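PDB 5T1Q: N-acetylmuramoyl-L-alanine amidase domain-containing protein SAOUHSC_02979 from Staphylococcus aureus, which probably acts as a secreted cell-wall amidase, this chain holding its C-terminal part with a glucosaminidase-family domain and a CHAP domain. Local coordinates for residues Ala82-Ala87 with Lys179-His184; Lys150-Leu155 with Lys187-Asp192; His291-His296 with Gly325-Ser330; Val299-Gly304 with Arg343-Ala348. All blocks are in the same frame, centred on the assembly; numbering follows the deposited sequence.

Contact 1. Residues Ala82-Ala87 with Lys179-His184; sequences ASVMIA and KDATSH
V84 of the 82-87 helix meets A181 and T182 of the 179-184 helix through one methyl, CG2. The contact is small and apolar, about 102 Å² over both sides, with no hydrogen bond across it. The backbones are close at this point: V84 CA and T182 CA are 6.9 Å apart. At D180, the first residue to note along the second segment, the carboxylate OD2 takes the backbone N-H of S177. Its carbonyl O is used further along. A181 comes next. Its CB points toward the first helix and lies 4.1 Å from V84 CG2. T182 follows and touches the same methyl, with its CG2 4.1 Å from V84 CG2. Its chi1 of 61° sets OG1 between the backbone N and the carbonyl carbon and keeps CG2 beside the N. The hydroxyl is hydrogen-bonded to N200 OD1, so T182 gives a methyl to this contact and its polar end to helix 195-205. S183 and H184 then turn back on their own helix. S183 OG donates to D180 O at 2.7 Å, and H184 ND1 donates to the same D180 O at 2.8 Å. The two donors come from opposite faces of the carbonyl plane, so one carbonyl oxygen is held twice by side chains. All three touching residues are buried in the glucosaminidase-family domain. V84 is also packed against Y178 and L185 of helix 178-185 and Y152 of helix 145-158, while A87 rests on I202 and I203 of helix 195-205.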
loop_
_atom_site.group_PDB
_atom_site.type_symbol
_atom_site.label_atom_id
_atom_site.label_comp_id
_atom_site.label_asym_id
_atom_site.label_seq_id
_atom_site.Cartn_x
_atom_site.Cartn_y
_atom_site.Cartn_z
ATOM N N ALA A 82 -18.517 -0.015 -10.864
ATOM C CA ALA A 82 -17.259 -0.378 -11.506
ATOM C C ALA A 82 -16.098 0.389 -10.853
ATOM O O ALA A 82 -14.979 -0.115 -10.739
ATOM C CB ALA A 82 -17.328 -0.068 -12.996
ATOM N N SER A 83 -16.385 1.617 -10.430
ATOM C CA SER A 83 -15.398 2.462 -9.766
ATOM C C SER A 83 -14.888 1.843 -8.476
ATOM O O SER A 83 -13.687 1.869 -8.203
ATOM C CB SER A 83 -16.008 3.834 -9.490
ATOM O OG SER A 83 -17.265 3.679 -8.873
ATOM N N VAL A 84 -15.800 1.300 -7.673
ATOM C CA VAL A 84 -15.417 0.655 -6.429
ATOM C C VAL A 84 -14.603 -0.593 -6.770
ATOM O O VAL A 84 -13.552 -0.827 -6.187
ATOM C CB VAL A 84 -16.647 0.328 -5.544
ATOM C CG1 VAL A 84 -16.253 -0.480 -4.312
ATOM C CG2 VAL A 84 -17.350 1.611 -5.120
HETATM N N MSE A 85 -15.064 -1.352 -7.756
HETATM C CA MSE A 85 -14.387 -2.585 -8.169
HETATM C C MSE A 85 -12.979 -2.325 -8.688
HETATM O O MSE A 85 -12.039 -3.047 -8.340
HETATM C CB MSE A 85 -15.262 -3.272 -9.218
HETATM C CG MSE A 85 -14.664 -4.563 -9.773
HETATM SE SE MSE A 85 -16.012 -5.413 -10.943
HETATM C CE MSE A 85 -15.028 -7.058 -11.386
ATOM N N ILE A 86 -12.822 -1.300 -9.521
ATOM C CA ILE A 86 -11.519 -0.975 -10.087
ATOM C C ILE A 86 -10.575 -0.450 -8.991
ATOM O O ILE A 86 -9.386 -0.768 -8.986
ATOM C CB ILE A 86 -11.631 0.047 -11.238
ATOM C CG1 ILE A 86 -12.398 -0.567 -12.411
ATOM C CG2 ILE A 86 -10.243 0.463 -11.707
ATOM C CD1 ILE A 86 -12.771 0.418 -13.494
ATOM N N ALA A 87 -11.122 0.351 -8.080
ATOM C CA ALA A 87 -10.354 0.905 -6.988
ATOM C C ALA A 87 -9.861 -0.195 -6.064
ATOM O O ALA A 87 -8.708 -0.157 -5.624
ATOM C CB ALA A 87 -11.182 1.914 -6.219
ATOM N N LYS A 179 -19.359 6.655 -2.499
ATOM C CA LYS A 179 -18.864 6.861 -1.117
ATOM C C LYS A 179 -19.668 6.117 -0.047
ATOM O O LYS A 179 -19.154 5.838 1.038
ATOM C CB LYS A 179 -18.715 8.346 -0.751
ATOM C CG LYS A 179 -17.453 8.989 -1.324
ATOM C CD LYS A 179 -17.036 10.255 -0.569
ATOM C CE LYS A 179 -17.805 11.499 -0.984
ATOM N NZ LYS A 179 -17.269 12.074 -2.253
ATOM N N ASP A 180 -20.923 5.805 -0.339
ATOM C CA ASP A 180 -21.733 5.037 0.594
ATOM C C ASP A 180 -21.223 3.597 0.566
ATOM O O ASP A 180 -21.093 2.949 1.608
ATOM C CB ASP A 180 -23.210 5.114 0.206
ATOM C CG ASP A 180 -23.769 6.533 0.323
ATOM O OD1 ASP A 180 -23.763 7.076 1.450
ATOM O OD2 ASP A 180 -24.227 7.094 -0.701
ATOM N N ALA A 181 -20.886 3.135 -0.638
ATOM C CA ALA A 181 -20.374 1.789 -0.839
ATOM C C ALA A 181 -18.995 1.580 -0.206
ATOM O O ALA A 181 -18.785 0.596 0.508
ATOM C CB ALA A 181 -20.337 1.458 -2.320
ATOM N N THR A 182 -18.061 2.501 -0.440
ATOM C CA THR A 182 -16.723 2.370 0.148
ATOM C C THR A 182 -16.772 2.377 1.689
ATOM O O THR A 182 -16.014 1.647 2.326
ATOM C CB THR A 182 -15.740 3.446 -0.355
ATOM O OG1 THR A 182 -16.217 4.744 -0.008
ATOM C CG2 THR A 182 -15.548 3.363 -1.873
ATOM N N SER A 183 -17.678 3.156 2.283
ATOM C CA SER A 183 -17.780 3.205 3.760
ATOM C C SER A 183 -18.235 1.867 4.365
ATOM O O SER A 183 -17.903 1.559 5.511
ATOM C CB SER A 183 -18.726 4.312 4.228
ATOM O OG SER A 183 -20.068 3.988 3.929
ATOM N N HIS A 184 -19.011 1.091 3.607
ATOM C CA HIS A 184 -19.462 -0.234 4.075
ATOM C C HIS A 184 -18.403 -1.324 3.866
ATOM O O HIS A 184 -18.482 -2.389 4.470
ATOM C CB HIS A 184 -20.800 -0.617 3.448
ATOM C CG HIS A 184 -21.955 0.165 3.993
ATOM N ND1 HIS A 184 -22.479 1.272 3.357
ATOM C CD2 HIS A 184 -22.670 0.014 5.134
ATOM C CE1 HIS A 184 -23.477 1.759 4.073
ATOM N NE2 HIS A 184 -23.617 1.011 5.155
#

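Contact 2. Residues Lys150-Leu155 with Lys187-Asp192; sequences KDYSDL and KTYATD
Y189 packs its ring end against Y152 and L155 in a buried contact between a loop and a helix of the glucosaminidase-family domain. This family belongs to the lysozyme clan, and its helical core is joined here to a connecting loop. Y152 and L155 lie on helix 145-158. Y189 lies in the loop between helices 178-185 and 195-205. About 98 Å² is buried over both sides, and no hydrogen bond crosses. The backbones stay well apart, with L155 CA and Y189 CA 10.6 Å from each other, so the long tyrosine ring spans the gap. CG of Y189 is anti to the backbone N (chi1 -156°), and CB points toward the helix. The hydroxyl ends at the edge of the Y152 ring, near its plane, with Y189 OH 4.1 Å from Y152 CD1. This is a van der Waals approach. The hydroxyl is bonded elsewhere, to the carbonyl O of F109. L155 supplies a methyl: its CD2 is 4.2 Å from Y189 CE1. The two tyrosine side chains run at a slant to each other. Y152 keeps its own hydroxyl for Q88 OE1 on helix 82-93, so each tyrosine has a buried polar end with a partner outside the pair. The Y189 ring also rests on Q88 and E92 of that helix and on Y195 of helix 195-205. On the outer part of helix 145-158, K150 NZ and D154 OD2 form a long salt bridge. K150 O accepts from D154 N at 3.0 Å and from S153 OG at a rather short 2.5 Å.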
loop_
_atom_site.group_PDB
_atom_site.type_symbol
_atom_site.label_atom_id
_atom_site.label_comp_id
_atom_site.label_asym_id
_atom_site.label_seq_id
_atom_site.Cartn_x
_atom_site.Cartn_y
_atom_site.Cartn_z
ATOM N N LYS A 150 -14.725 -12.053 -12.118
ATOM C CA LYS A 150 -16.003 -12.764 -11.963
ATOM C C LYS A 150 -16.210 -13.156 -10.489
ATOM O O LYS A 150 -17.301 -12.976 -9.937
ATOM C CB LYS A 150 -16.000 -14.019 -12.865
ATOM C CG LYS A 150 -17.212 -14.958 -12.817
ATOM C CD LYS A 150 -18.500 -14.299 -13.287
ATOM C CE LYS A 150 -19.468 -15.315 -13.889
ATOM N NZ LYS A 150 -19.832 -16.447 -12.991
ATOM N N ASP A 151 -15.149 -13.642 -9.847
ATOM C CA ASP A 151 -15.248 -14.106 -8.467
ATOM C C ASP A 151 -15.499 -12.945 -7.487
ATOM O O ASP A 151 -16.175 -13.119 -6.461
ATOM C CB ASP A 151 -14.013 -14.916 -8.080
ATOM C CG ASP A 151 -14.250 -15.810 -6.872
ATOM O OD1 ASP A 151 -15.385 -16.306 -6.710
ATOM O OD2 ASP A 151 -13.293 -16.038 -6.101
ATOM N N TYR A 152 -14.972 -11.767 -7.803
ATOM C CA TYR A 152 -15.226 -10.579 -6.981
ATOM C C TYR A 152 -16.705 -10.233 -7.030
ATOM O O TYR A 152 -17.324 -9.991 -5.999
ATOM C CB TYR A 152 -14.416 -9.371 -7.473
ATOM C CG TYR A 152 -14.853 -8.056 -6.842
ATOM C CD1 TYR A 152 -14.359 -7.656 -5.604
ATOM C CD2 TYR A 152 -15.777 -7.227 -7.480
ATOM C CE1 TYR A 152 -14.762 -6.468 -5.024
ATOM C CE2 TYR A 152 -16.191 -6.039 -6.908
ATOM C CZ TYR A 152 -15.680 -5.664 -5.681
ATOM O OH TYR A 152 -16.074 -4.482 -5.114
ATOM N N SER A 153 -17.258 -10.197 -8.243
ATOM C CA SER A 153 -18.671 -9.874 -8.437
ATOM C C SER A 153 -19.562 -10.901 -7.742
ATOM O O SER A 153 -20.583 -10.537 -7.168
ATOM C CB SER A 153 -19.021 -9.795 -9.922
ATOM O OG SER A 153 -18.833 -11.047 -10.550
ATOM N N ASP A 154 -19.158 -12.168 -7.774
ATOM C CA ASP A 154 -19.906 -13.230 -7.100
ATOM C C ASP A 154 -19.885 -13.062 -5.586
ATOM O O ASP A 154 -20.877 -13.349 -4.922
ATOM C CB ASP A 154 -19.375 -14.619 -7.486
ATOM C CG ASP A 154 -19.753 -15.024 -8.914
ATOM O OD1 ASP A 154 -20.460 -14.254 -9.601
ATOM O OD2 ASP A 154 -19.354 -16.129 -9.348
ATOM N N LEU A 155 -18.761 -12.591 -5.046
ATOM C CA LEU A 155 -18.645 -12.371 -3.605
ATOM C C LEU A 155 -19.576 -11.252 -3.148
ATOM O O LEU A 155 -20.299 -11.406 -2.163
ATOM C CB LEU A 155 -17.205 -12.028 -3.212
ATOM C CG LEU A 155 -16.934 -11.824 -1.716
ATOM C CD1 LEU A 155 -17.284 -13.067 -0.919
ATOM C CD2 LEU A 155 -15.483 -11.441 -1.500
ATOM N N LYS A 187 -15.399 -2.227 7.212
ATOM C CA LYS A 187 -15.269 -3.258 8.259
ATOM C C LYS A 187 -15.674 -4.658 7.836
ATOM O O LYS A 187 -15.602 -5.588 8.629
ATOM C CB LYS A 187 -16.032 -2.799 9.517
ATOM C CG LYS A 187 -15.286 -1.675 10.236
ATOM C CD LYS A 187 -16.148 -0.763 11.095
ATOM C CE LYS A 187 -15.330 0.466 11.502
ATOM N NZ LYS A 187 -16.114 1.504 12.225
ATOM N N THR A 188 -16.034 -4.821 6.569
ATOM C CA THR A 188 -16.473 -6.110 6.056
ATOM C C THR A 188 -15.478 -6.762 5.090
ATOM O O THR A 188 -15.607 -7.950 4.784
ATOM C CB THR A 188 -17.813 -5.937 5.327
ATOM O OG1 THR A 188 -17.662 -4.968 4.287
ATOM C CG2 THR A 188 -18.892 -5.467 6.292
ATOM N N TYR A 189 -14.500 -5.995 4.615
ATOM C CA TYR A 189 -13.551 -6.490 3.627
ATOM C C TYR A 189 -12.102 -6.492 4.104
ATOM O O TYR A 189 -11.337 -7.386 3.729
ATOM C CB TYR A 189 -13.654 -5.641 2.368
ATOM C CG TYR A 189 -13.178 -6.347 1.124
ATOM C CD1 TYR A 189 -14.056 -7.129 0.381
ATOM C CD2 TYR A 189 -11.856 -6.248 0.692
ATOM C CE1 TYR A 189 -13.636 -7.777 -0.768
ATOM C CE2 TYR A 189 -11.426 -6.900 -0.449
ATOM C CZ TYR A 189 -12.324 -7.665 -1.177
ATOM O OH TYR A 189 -11.924 -8.314 -2.316
ATOM N N ALA A 190 -11.732 -5.491 4.906
ATOM C CA ALA A 190 -10.362 -5.349 5.409
ATOM C C ALA A 190 -10.319 -4.807 6.827
ATOM O O ALA A 190 -11.301 -4.249 7.333
ATOM C CB ALA A 190 -9.572 -4.429 4.490
ATOM N N THR A 191 -9.172 -4.983 7.468
ATOM C CA THR A 191 -8.960 -4.495 8.829
ATOM C C THR A 191 -8.400 -3.062 8.824
ATOM O O THR A 191 -8.504 -2.332 9.816
ATOM C CB THR A 191 -7.988 -5.412 9.576
ATOM O OG1 THR A 191 -6.764 -5.484 8.844
ATOM C CG2 THR A 191 -8.560 -6.807 9.706
ATOM N N ASP A 192 -7.812 -2.680 7.700
ATOM C CA ASP A 192 -7.228 -1.349 7.512
ATOM C C ASP A 192 -8.282 -0.287 7.848
ATOM O O ASP A 192 -9.275 -0.171 7.147
ATOM C CB ASP A 192 -6.744 -1.224 6.049
ATOM C CG ASP A 192 -6.008 0.081 5.756
ATOM O OD1 ASP A 192 -6.041 1.030 6.573
ATOM O OD2 ASP A 192 -5.382 0.149 4.674
#

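Contact 3. Residues His291-His296 with Gly325-Ser330; sequences HTPKRH and GSIVIS
P293 lies against I327 and G325 in the CHAP domain, where the loop joining strands 288-290 and 298-301 passes over the start of strand 327-332. These strands belong to the domain's mixed beta-sheet. The apolar part is one pair. P293 CB and I327 CG2 are 3.7 Å apart, and both residues turn their CB toward the other segment. In I327 the first torsion, 59°, puts CG1 between the backbone N and the carbonyl carbon. CG2 is then anti to the carbonyl carbon and is the branch that meets the proline. The backbones are 7.4 Å apart between P293 CA and I327 CA. Y355 of strand 354-357 touches both residues and closes the small apolar cluster, and I345 of strand 339-345 packs on I327.

The second kind of contact is with backbone. P293 CG comes to 4.3 Å from G325 O. G325 sits in the turn before the strand with a phi of 93°, where a CB would press on the carbonyl O of the residue before it, which suits glycine. No hydrogen bond joins the two segments.

Polar and ring interactions instead tie each segment to other parts of the domain. K294 NZ bonds to T357 OG1, while S330 OG bonds to E319 and to Y256 OH. H296 stacks its ring on F264 and meets the ring of F317 with the two ring planes about 20° apart. R295 folds along the same imidazole, with its CG 3.9 Å above the plane and over the centre of the H296 ring.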
loop_
_atom_site.group_PDB
_atom_site.type_symbol
_atom_site.label_atom_id
_atom_site.label_comp_id
_atom_site.label_asym_id
_atom_site.label_seq_id
_atom_site.Cartn_x
_atom_site.Cartn_y
_atom_site.Cartn_z
ATOM N N HIS A 291 27.574 9.854 12.388
ATOM C CA HIS A 291 26.588 10.485 13.260
ATOM C C HIS A 291 26.258 11.932 12.850
ATOM O O HIS A 291 25.463 12.603 13.525
ATOM C CB HIS A 291 27.065 10.436 14.724
ATOM C CG HIS A 291 27.136 9.052 15.288
ATOM N ND1 HIS A 291 26.012 8.328 15.622
ATOM C CD2 HIS A 291 28.193 8.257 15.583
ATOM C CE1 HIS A 291 26.372 7.147 16.097
ATOM N NE2 HIS A 291 27.690 7.079 16.084
ATOM N N THR A 292 26.850 12.414 11.747
ATOM C CA THR A 292 26.586 13.758 11.248
ATOM C C THR A 292 25.346 13.733 10.345
ATOM O O THR A 292 25.322 13.001 9.344
ATOM C CB THR A 292 27.785 14.306 10.457
ATOM O OG1 THR A 292 28.924 14.318 11.310
ATOM C CG2 THR A 292 27.534 15.746 9.963
ATOM N N PRO A 293 24.306 14.507 10.695
ATOM C CA PRO A 293 23.128 14.477 9.830
ATOM C C PRO A 293 23.457 14.927 8.406
ATOM O O PRO A 293 24.238 15.860 8.210
ATOM C CB PRO A 293 22.154 15.449 10.532
ATOM C CG PRO A 293 22.575 15.414 11.964
ATOM C CD PRO A 293 24.073 15.362 11.880
ATOM N N LYS A 294 22.861 14.268 7.424
ATOM C CA LYS A 294 23.166 14.573 6.041
ATOM C C LYS A 294 21.957 14.408 5.142
ATOM O O LYS A 294 21.220 13.412 5.213
ATOM C CB LYS A 294 24.298 13.674 5.582
ATOM C CG LYS A 294 24.838 13.967 4.200
ATOM C CD LYS A 294 26.013 13.049 3.930
ATOM C CE LYS A 294 26.466 13.136 2.500
ATOM N NZ LYS A 294 27.676 12.279 2.371
ATOM N N ARG A 295 21.785 15.393 4.276
ATOM C CA ARG A 295 20.679 15.446 3.345
ATOM C C ARG A 295 20.705 14.244 2.402
ATOM O O ARG A 295 21.744 13.899 1.869
ATOM C CB ARG A 295 20.749 16.755 2.555
ATOM C CG ARG A 295 19.578 17.010 1.633
ATOM C CD ARG A 295 19.702 18.377 0.985
ATOM N NE ARG A 295 18.567 18.646 0.113
ATOM C CZ ARG A 295 18.553 18.441 -1.204
ATOM N NH1 ARG A 295 17.455 18.729 -1.900
ATOM N NH2 ARG A 295 19.627 17.959 -1.845
ATOM N N HIS A 296 19.546 13.610 2.243
ATOM C CA HIS A 296 19.351 12.434 1.385
ATOM C C HIS A 296 20.090 11.164 1.789
ATOM O O HIS A 296 20.282 10.239 0.977
ATOM C CB HIS A 296 19.593 12.757 -0.102
ATOM C CG HIS A 296 18.652 13.786 -0.648
ATOM N ND1 HIS A 296 18.924 14.517 -1.778
ATOM C CD2 HIS A 296 17.473 14.257 -0.172
ATOM C CE1 HIS A 296 17.923 15.347 -2.018
ATOM N NE2 HIS A 296 17.026 15.205 -1.060
ATOM N N GLY A 325 20.343 22.115 13.265
ATOM C CA GLY A 325 20.802 20.731 13.490
ATOM C C GLY A 325 19.693 19.669 13.501
ATOM O O GLY A 325 19.983 18.490 13.500
ATOM N N SER A 326 18.423 20.079 13.523
ATOM C CA SER A 326 17.326 19.110 13.496
ATOM C C SER A 326 17.184 18.579 12.067
ATOM O O SER A 326 17.795 19.118 11.156
ATOM C CB SER A 326 16.023 19.725 14.006
ATOM O OG SER A 326 15.640 20.848 13.257
ATOM N N ILE A 327 16.416 17.511 11.872
ATOM C CA ILE A 327 16.240 16.950 10.530
ATOM C C ILE A 327 14.764 16.737 10.218
ATOM O O ILE A 327 13.949 16.566 11.124
ATOM C CB ILE A 327 16.987 15.586 10.362
ATOM C CG1 ILE A 327 16.491 14.555 11.381
ATOM C CG2 ILE A 327 18.481 15.773 10.539
ATOM C CD1 ILE A 327 17.088 13.175 11.248
ATOM N N VAL A 328 14.440 16.753 8.929
ATOM C CA VAL A 328 13.109 16.435 8.447
ATOM C C VAL A 328 13.271 15.096 7.744
ATOM O O VAL A 328 14.117 14.961 6.839
ATOM C CB VAL A 328 12.593 17.461 7.443
ATOM C CG1 VAL A 328 11.189 17.085 6.982
ATOM C CG2 VAL A 328 12.611 18.857 8.051
ATOM N N ILE A 329 12.470 14.110 8.155
ATOM C CA ILE A 329 12.550 12.778 7.598
ATOM C C ILE A 329 11.215 12.326 7.021
ATOM O O ILE A 329 10.170 12.805 7.445
ATOM C CB ILE A 329 12.988 11.733 8.659
ATOM C CG1 ILE A 329 11.999 11.657 9.825
ATOM C CG2 ILE A 329 14.362 12.074 9.191
ATOM C CD1 ILE A 329 12.262 10.543 10.819
ATOM N N SER A 330 11.275 11.398 6.060
ATOM C CA SER A 330 10.095 10.772 5.502
ATOM C C SER A 330 10.271 9.256 5.734
ATOM O O SER A 330 11.397 8.725 5.763
ATOM C CB SER A 330 9.883 11.132 4.022
ATOM O OG SER A 330 10.921 10.641 3.197
#

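Contact 4. Residues Val299-Gly304 with Arg343-Ala348; sequences VVFEAG and RTINAA. With NA (sodium ion), chain E.
R343 and F301 come from opposite directions, and R343 NH2 lies 3.9 Å from F301 CZ. R343 starts on strand 339-345. Its CB does not aim at F301, and the first torsion (chi1 56°) sets CG between the backbone N and the carbonyl carbon. From CG to NE the chain is extended, which carries the charged group inward. The aliphatic part passes along I329 of the adjacent strand. NE forms a salt bridge with E331 OE2, which anchors the guanidinium at NE. NH1 lies next to I345 CD1 of its own strand. NH2 reaches the F301 ring obliquely, with the ring and guanidinium planes 24° apart, and it is hydrogen-bonded elsewhere. This is the sheet of the CHAP domain, in which strands 298-301 and 339-345 are not neighbours; 314-321 and 327-332 lie between them. Their side chains bridge that width. E331 with C253 and H314 has a geometry consistent with the Cys-His-Glu triad expected of a CHAP enzyme, which would place R343 in its second shell. I345 adds an apolar contact. Its CD1 is 4.1 Å from F301 CZ, at the edge of the ring and near its plane. F301 also touches A308 and L353. Just beyond F301 the chain leaves the strand, and E302 binds a sodium ion through OE1 at 2.6 Å. H276 O, N279 OD1, N280 OD1 and two waters complete the site. One of these waters, 2.6 Å from the sodium ion, donates to E302 OE2 at 2.5 Å.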
loop_
_atom_site.group_PDB
_atom_site.type_symbol
_atom_site.label_atom_id
_atom_site.label_comp_id
_atom_site.label_asym_id
_atom_site.label_seq_id
_atom_site.Cartn_x
_atom_site.Cartn_y
_atom_site.Cartn_z
ATOM N N VAL A 299 18.600 7.395 7.384
ATOM C CA VAL A 299 18.859 7.612 8.807
ATOM C C VAL A 299 18.369 6.398 9.581
ATOM O O VAL A 299 17.212 5.975 9.451
ATOM C CB VAL A 299 18.294 8.948 9.338
ATOM C CG1 VAL A 299 16.806 9.081 9.061
ATOM C CG2 VAL A 299 18.585 9.100 10.825
ATOM N N VAL A 300 19.273 5.824 10.372
ATOM C CA VAL A 300 18.958 4.626 11.118
ATOM C C VAL A 300 18.764 4.860 12.617
ATOM O O VAL A 300 19.554 5.564 13.250
ATOM C CB VAL A 300 20.074 3.600 10.934
ATOM C CG1 VAL A 300 19.792 2.343 11.757
ATOM C CG2 VAL A 300 20.258 3.284 9.458
ATOM N N PHE A 301 17.712 4.217 13.142
ATOM C CA PHE A 301 17.355 4.171 14.547
ATOM C C PHE A 301 17.664 2.744 15.011
ATOM O O PHE A 301 17.104 1.778 14.449
ATOM C CB PHE A 301 15.834 4.363 14.740
ATOM C CG PHE A 301 15.325 5.757 14.463
ATOM C CD1 PHE A 301 15.146 6.203 13.164
ATOM C CD2 PHE A 301 14.977 6.600 15.510
ATOM C CE1 PHE A 301 14.652 7.476 12.910
ATOM C CE2 PHE A 301 14.492 7.885 15.263
ATOM C CZ PHE A 301 14.312 8.316 13.968
ATOM N N GLU A 302 18.505 2.589 16.036
ATOM C CA GLU A 302 18.808 1.255 16.581
ATOM C C GLU A 302 17.538 0.643 17.218
ATOM O O GLU A 302 16.549 1.340 17.459
ATOM C CB GLU A 302 19.930 1.321 17.637
ATOM C CG GLU A 302 21.289 1.848 17.144
ATOM C CD GLU A 302 22.037 0.871 16.232
ATOM O OE1 GLU A 302 21.500 -0.203 15.894
ATOM O OE2 GLU A 302 23.204 1.156 15.865
ATOM N N ALA A 303 17.545 -0.669 17.399
ATOM C CA ALA A 303 16.443 -1.381 18.048
ATOM C C ALA A 303 16.085 -0.688 19.372
ATOM O O ALA A 303 16.946 -0.450 20.194
ATOM C CB ALA A 303 16.856 -2.824 18.307
ATOM N N GLY A 304 14.826 -0.302 19.524
ATOM C CA GLY A 304 14.361 0.391 20.727
ATOM C C GLY A 304 14.781 1.848 20.898
ATOM O O GLY A 304 14.423 2.457 21.883
ATOM N N ARG A 343 8.235 13.722 9.540
ATOM C CA ARG A 343 8.315 14.433 10.805
ATOM C C ARG A 343 9.677 15.061 10.978
ATOM O O ARG A 343 10.571 14.825 10.187
ATOM C CB ARG A 343 8.016 13.485 11.995
ATOM C CG ARG A 343 8.902 12.256 12.072
ATOM C CD ARG A 343 8.403 11.285 13.148
ATOM N NE ARG A 343 9.087 9.999 13.038
ATOM C CZ ARG A 343 9.885 9.428 13.943
ATOM N NH1 ARG A 343 10.108 9.965 15.133
ATOM N NH2 ARG A 343 10.422 8.243 13.657
ATOM N N THR A 344 9.817 15.838 12.046
ATOM C CA THR A 344 11.058 16.491 12.391
ATOM C C THR A 344 11.633 15.852 13.655
ATOM O O THR A 344 10.918 15.654 14.635
ATOM C CB THR A 344 10.836 17.993 12.657
ATOM O OG1 THR A 344 10.434 18.618 11.445
ATOM C CG2 THR A 344 12.124 18.681 13.179
ATOM N N ILE A 345 12.920 15.531 13.614
ATOM C CA ILE A 345 13.622 14.975 14.760
ATOM C C ILE A 345 14.493 16.096 15.297
ATOM O O ILE A 345 15.275 16.667 14.535
ATOM C CB ILE A 345 14.527 13.787 14.347
ATOM C CG1 ILE A 345 13.705 12.648 13.700
ATOM C CG2 ILE A 345 15.346 13.294 15.544
ATOM C CD1 ILE A 345 12.658 12.022 14.611
ATOM N N ASN A 346 14.391 16.392 16.600
ATOM C CA ASN A 346 15.174 17.485 17.198
ATOM C C ASN A 346 16.686 17.243 17.091
ATOM O O ASN A 346 17.149 16.099 16.919
ATOM C CB ASN A 346 14.703 17.844 18.635
ATOM C CG ASN A 346 14.889 16.712 19.659
ATOM O OD1 ASN A 346 13.905 16.105 20.104
ATOM N ND2 ASN A 346 16.132 16.452 20.073
ATOM N N ALA A 347 17.439 18.335 17.177
ATOM C CA ALA A 347 18.898 18.336 17.019
ATOM C C ALA A 347 19.640 17.360 17.922
ATOM O O ALA A 347 20.509 16.624 17.451
ATOM C CB ALA A 347 19.454 19.740 17.208
ATOM N N ALA A 348 19.312 17.372 19.213
ATOM C CA ALA A 348 19.980 16.502 20.172
ATOM C C ALA A 348 19.745 15.025 19.845
ATOM O O ALA A 348 20.679 14.246 19.868
ATOM C CB ALA A 348 19.557 16.849 21.605
HETATM NA NA NA E . 22.868 -1.409 13.998
HETATM O O HOH W 1 24.832 -0.698 15.486
HETATM O O HOH W 2 22.334 -3.352 15.062
#

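The four contacts fall into two pairs on opposite sides of the chain's centre. Contacts 1 and 2 lie in the glucosaminidase-family domain, with centres 11 Å apart. They touch where M85 CG meets Y152 CE2 at 3.6 Å. Contacts 3 and 4 lie in the CHAP domain, with centres 9 Å apart. They share its sheet through the adjacent strands 327-332 and 339-345, where I329 N and R343 O are 2.9 Å apart, a probable hydrogen bond. Within each pair the segments alternate along the chain. Between pairs they come in series, with centres 39 to 42 Å apart and no touch. The pairs belong to different domains, though N-terminal strands 37-39 and 52-54 extend the second pair's sheet.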